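Local coordinates for protein-glutamine gamma-glutamyltransferase (Pagrus major, PDB 1G0D), which probably catalyses the calcium-dependent cross-linking of peptide-bound glutamine to lysine or other primary amines, and is thought to bind GTP, at residues P246-G251 with D664-R669; L582-L587 with K671-V676. All coordinates share one frame; numbering follows the deposited sequence.

Interaction 1: P246-G251 with D664-R669; sequences PYRWTG and DFDSDR
A salt-bridge network of Arg248, Asp664 and Asp666, extended by Tyr247, joins a loop of the catalytic core to the C-terminal Ig-like domain. Arg248 NH2 donates to Asp664 OD2 at 3.0 Å with an N-H...O angle of 157°. This oxygen lies at the guanidinium edge, and the guanidinium and carboxylate planes are nearly coplanar, 28° apart. Asp666 meets the same arginine differently: its CB sits over one guanidinium face, 3.7 Å from Arg248 NE, while OD1 is a long 3.8 Å from that nitrogen and well out of plane, so their attraction is of charge alone. Bends at chi2 and chi3 fold the arginine chain across both aspartates. Tyr247 OH donates to Asp666 OD2 at 2.8 Å, approaching from above the carboxylate plane although the oxygen lies at the ring edge. Thr250 CG2 packs 4.0 Å from Asp664 CB, and its hydroxyl bonds to Glu623. Lysines complete the network: Lys674 pairs with Asp664 OD1, Lys671 with Asp666 OD2. The side chain of Tyr247 is about 11 Å from that of the active-site Cys272, so this interface lies near the catalytic centre without including it. The core loop leads into helix 253-261 and faces the end of strand 659-666, whose neighbour, strand 619-624, touches Arg248 through Val619 and Thr621.

Interaction 2: L582-L587 with K671-V676; sequences LSTPEL and KDVKGV
Thr584, Pro585 and Leu587 lay the connector between strands 573-581 and 588-590 along the start of strand 673-682 in the C-terminal Ig-like domain; residues 584-587 and 671-675 run in similar directions, 39° apart end to end. Thr584 OG1 donates to Asp672 O at 2.8 Å, with a C=O...O angle of 155°. With OG1 between the backbone N and the carbonyl carbon (chi1 41°), the threonine keeps CG2 beside Lys671 O, at 3.4 Å, and CB against Val673 CG2. The other valine branch, CG1, anti to its own backbone N, reaches Leu587 CD2 at 3.5 Å; the two side chains cross at about a right angle. Leu587 N donates to Lys674 O at 3.0 Å, the direct backbone bond of the contact. Beside it, a water accepts from Lys674 N at 3.2 Å and gives a weak bond to Pro585 O, linking the two backbones. A second water accepts from Val676 N and lies close to Leu587 O. Farther along, Gly675 brings no side chain between the backbones, and its CA lies 3.9 Å from Leu587 CB. Phe607 and Val605 of strand 601-608 also touch Leu587. The chemistry thus implies attachment mainly through backbone carbonyls, one gripped by a hydroxyl and one by an amide, with water linking backbone atoms of the two segments and the leucine-valine pair supplying the apolar packing.

In the fold
Interactions 1 and 2 lie on the same side of the chain's centre, 9 Å apart between centres, and share one sheet: strands 659-666 and 673-682 are antiparallel neighbours, with Phe665 N probably bonded to Val673 O at 2.7 Å. Both contacts are partly buried. Interaction 1 joins the Ig-like domain to the catalytic core and is chiefly ionic; interaction 2 joins it to its incoming connector through backbone bonds, water and aliphatic packing. Residues of 671-676 couple them: Lys674 NZ probably bonds to Tyr247 O, Lys671 NZ bonds to Tyr247 OH, and Asp672 N packs against Tyr247 CE2. The same segment thus touches both the connector and the Tyr247 loop.

Interaction 1: P246-G251 with D664-R669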
# COMPACT_ATOMS: atom_id res chain seq x y z
N PRO A 246 7.26 -11.38 4.68
CA PRO A 246 6.42 -10.39 4.01
C PRO A 246 5.60 -10.89 2.83
O PRO A 246 4.45 -10.49 2.64
CB PRO A 246 7.42 -9.32 3.59
CG PRO A 246 8.46 -9.39 4.61
CD PRO A 246 8.63 -10.87 4.88
N TYR A 247 6.17 -11.78 2.03
CA TYR A 247 5.46 -12.28 0.85
C TYR A 247 4.29 -13.22 1.17
O TYR A 247 3.57 -13.67 0.27
CB TYR A 247 6.47 -12.96 -0.08
CG TYR A 247 6.85 -14.32 0.41
CD1 TYR A 247 7.93 -14.50 1.26
CD2 TYR A 247 6.07 -15.44 0.09
CE1 TYR A 247 8.23 -15.76 1.80
CE2 TYR A 247 6.35 -16.69 0.62
CZ TYR A 247 7.44 -16.85 1.48
OH TYR A 247 7.72 -18.09 2.02
N ARG A 248 4.09 -13.49 2.46
CA ARG A 248 3.03 -14.37 2.93
C ARG A 248 1.66 -13.70 3.06
O ARG A 248 0.64 -14.31 2.81
CB ARG A 248 3.38 -14.95 4.32
CG ARG A 248 4.34 -16.13 4.34
CD ARG A 248 3.62 -17.44 4.15
NE ARG A 248 3.69 -18.31 5.33
CZ ARG A 248 2.71 -19.14 5.67
NH1 ARG A 248 2.84 -19.89 6.75
NH2 ARG A 248 1.58 -19.22 4.94
N TRP A 249 1.63 -12.45 3.50
CA TRP A 249 0.37 -11.81 3.73
C TRP A 249 -0.50 -11.54 2.52
O TRP A 249 -0.02 -11.09 1.48
CB TRP A 249 0.58 -10.49 4.47
CG TRP A 249 1.59 -10.50 5.59
CD1 TRP A 249 2.83 -9.94 5.54
CD2 TRP A 249 1.38 -10.88 6.97
NE1 TRP A 249 3.39 -9.93 6.78
CE2 TRP A 249 2.54 -10.49 7.69
CE3 TRP A 249 0.33 -11.49 7.66
CZ2 TRP A 249 2.69 -10.69 9.08
CZ3 TRP A 249 0.48 -11.69 9.06
CH2 TRP A 249 1.65 -11.29 9.75
N THR A 250 -1.79 -11.80 2.68
CA THR A 250 -2.76 -11.54 1.62
C THR A 250 -3.72 -10.42 2.02
O THR A 250 -4.65 -10.10 1.30
CB THR A 250 -3.58 -12.79 1.31
OG1 THR A 250 -3.85 -13.53 2.52
CG2 THR A 250 -2.81 -13.66 0.36
N GLY A 251 -3.45 -9.80 3.18
CA GLY A 251 -4.29 -8.73 3.69
C GLY A 251 -3.77 -7.97 4.90
O GLY A 251 -2.89 -8.43 5.61
N ASP A 664 -3.09 -18.10 0.13
CA ASP A 664 -1.65 -18.21 0.09
C ASP A 664 -1.18 -19.64 0.44
O ASP A 664 -1.76 -20.31 1.30
CB ASP A 664 -1.05 -17.22 1.08
CG ASP A 664 0.43 -17.45 1.29
OD1 ASP A 664 1.24 -16.97 0.46
OD2 ASP A 664 0.78 -18.11 2.29
N PHE A 665 -0.15 -20.12 -0.24
CA PHE A 665 0.44 -21.44 0.06
C PHE A 665 1.95 -21.35 0.23
O PHE A 665 2.66 -20.82 -0.65
CB PHE A 665 0.13 -22.48 -1.04
CG PHE A 665 0.89 -23.80 -0.86
CD1 PHE A 665 0.39 -24.81 -0.03
CD2 PHE A 665 2.12 -24.00 -1.47
CE1 PHE A 665 1.13 -26.00 0.19
CE2 PHE A 665 2.86 -25.17 -1.26
CZ PHE A 665 2.36 -26.17 -0.42
N ASP A 666 2.44 -21.86 1.36
CA ASP A 666 3.88 -21.89 1.61
C ASP A 666 4.36 -23.29 1.99
O ASP A 666 3.64 -24.08 2.60
CB ASP A 666 4.31 -20.90 2.70
CG ASP A 666 5.82 -20.64 2.69
OD1 ASP A 666 6.41 -20.53 3.78
OD2 ASP A 666 6.41 -20.55 1.58
N SER A 667 5.60 -23.57 1.60
CA SER A 667 6.19 -24.86 1.86
C SER A 667 7.66 -24.59 1.91
O SER A 667 8.09 -23.49 1.58
CB SER A 667 5.88 -25.79 0.69
OG SER A 667 6.44 -25.23 -0.48
N ASP A 668 8.44 -25.60 2.31
CA ASP A 668 9.90 -25.47 2.40
C ASP A 668 10.54 -25.11 1.06
O ASP A 668 11.32 -24.16 0.99
CB ASP A 668 10.55 -26.76 2.93
CG ASP A 668 10.24 -27.98 2.07
OD1 ASP A 668 10.90 -29.02 2.28
OD2 ASP A 668 9.35 -27.90 1.20
N ARG A 669 10.18 -25.84 0.02
CA ARG A 669 10.73 -25.61 -1.30
C ARG A 669 9.87 -24.77 -2.24
O ARG A 669 10.38 -24.26 -3.25
CB ARG A 669 11.03 -26.96 -1.94
CG ARG A 669 11.85 -27.85 -1.03
CD ARG A 669 13.32 -27.45 -1.03
NE ARG A 669 14.07 -28.26 -1.98
CZ ARG A 669 14.26 -27.92 -3.25
NH1 ARG A 669 14.95 -28.72 -4.08
NH2 ARG A 669 13.76 -26.76 -3.71

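Interaction 2: L582-L587 with K671-V676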
# COMPACT_ATOMS: atom_id res chain seq x y z
N LEU A 582 10.66 -15.92 -12.12
CA LEU A 582 10.24 -17.29 -12.42
C LEU A 582 8.91 -17.52 -11.69
O LEU A 582 8.81 -17.30 -10.48
CB LEU A 582 11.32 -18.27 -11.93
CG LEU A 582 12.56 -18.63 -12.77
CD1 LEU A 582 12.94 -17.53 -13.65
CD2 LEU A 582 13.71 -18.90 -11.87
N SER A 583 7.89 -17.99 -12.43
CA SER A 583 6.54 -18.20 -11.88
C SER A 583 6.28 -19.36 -10.95
O SER A 583 6.96 -20.37 -11.01
CB SER A 583 5.49 -18.27 -13.01
OG SER A 583 5.92 -18.95 -14.18
N THR A 584 5.28 -19.22 -10.07
CA THR A 584 4.88 -20.30 -9.17
C THR A 584 3.51 -20.75 -9.68
O THR A 584 2.81 -20.00 -10.37
CB THR A 584 4.77 -19.85 -7.71
OG1 THR A 584 4.15 -18.56 -7.65
CG2 THR A 584 6.15 -19.78 -7.06
N PRO A 585 3.10 -21.99 -9.37
CA PRO A 585 1.79 -22.36 -9.90
C PRO A 585 0.70 -21.49 -9.34
O PRO A 585 0.86 -20.93 -8.25
CB PRO A 585 1.63 -23.83 -9.50
CG PRO A 585 2.58 -24.04 -8.34
CD PRO A 585 3.71 -23.05 -8.55
N GLU A 586 -0.40 -21.36 -10.08
CA GLU A 586 -1.54 -20.56 -9.65
C GLU A 586 -2.66 -21.39 -9.04
O GLU A 586 -3.29 -22.20 -9.73
CB GLU A 586 -2.12 -19.77 -10.79
CG GLU A 586 -2.96 -18.64 -10.24
CD GLU A 586 -3.97 -18.10 -11.23
OE1 GLU A 586 -3.71 -18.20 -12.46
OE2 GLU A 586 -5.02 -17.58 -10.74
N LEU A 587 -2.93 -21.16 -7.76
CA LEU A 587 -3.95 -21.90 -7.04
C LEU A 587 -5.30 -21.85 -7.72
O LEU A 587 -5.68 -20.82 -8.26
CB LEU A 587 -4.08 -21.39 -5.58
CG LEU A 587 -2.82 -21.39 -4.68
CD1 LEU A 587 -3.16 -21.05 -3.21
CD2 LEU A 587 -2.17 -22.76 -4.78
N LYS A 671 7.52 -21.48 -2.30
CA LYS A 671 7.07 -20.32 -1.57
C LYS A 671 6.50 -19.32 -2.53
O LYS A 671 6.85 -19.34 -3.72
CB LYS A 671 8.25 -19.68 -0.81
CG LYS A 671 9.26 -20.65 -0.19
CD LYS A 671 10.43 -19.92 0.46
CE LYS A 671 10.57 -20.34 1.92
NZ LYS A 671 9.23 -20.67 2.54
N ASP A 672 5.62 -18.45 -2.00
CA ASP A 672 5.02 -17.38 -2.79
C ASP A 672 3.99 -17.97 -3.77
O ASP A 672 4.07 -17.79 -4.98
CB ASP A 672 6.16 -16.63 -3.52
CG ASP A 672 5.84 -15.17 -3.83
OD1 ASP A 672 6.26 -14.70 -4.92
OD2 ASP A 672 5.21 -14.50 -3.00
N VAL A 673 3.04 -18.73 -3.25
CA VAL A 673 2.04 -19.30 -4.14
C VAL A 673 0.62 -18.77 -3.78
O VAL A 673 0.12 -19.01 -2.68
CB VAL A 673 2.07 -20.85 -4.07
CG1 VAL A 673 1.04 -21.43 -5.01
CG2 VAL A 673 3.47 -21.35 -4.43
N LYS A 674 -0.01 -18.08 -4.74
CA LYS A 674 -1.33 -17.48 -4.53
C LYS A 674 -2.50 -17.88 -5.44
O LYS A 674 -2.35 -18.53 -6.49
CB LYS A 674 -1.23 -15.95 -4.57
CG LYS A 674 0.12 -15.37 -4.28
CD LYS A 674 0.42 -15.57 -2.84
CE LYS A 674 1.34 -14.54 -2.30
NZ LYS A 674 1.21 -14.52 -0.82
N GLY A 675 -3.66 -17.40 -5.00
CA GLY A 675 -4.92 -17.62 -5.70
C GLY A 675 -6.00 -16.69 -5.13
O GLY A 675 -5.88 -16.29 -3.95
N VAL A 676 -6.98 -16.33 -5.97
CA VAL A 676 -8.15 -15.47 -5.64
C VAL A 676 -9.33 -15.92 -6.47
O VAL A 676 -9.19 -16.34 -7.62
CB VAL A 676 -8.08 -13.96 -6.08
CG1 VAL A 676 -8.41 -13.09 -4.92
CG2 VAL A 676 -6.78 -13.62 -6.71
O HOH W 1 0.67 -17.63 -7.81
O HOH W 2 -6.57 -18.07 -8.74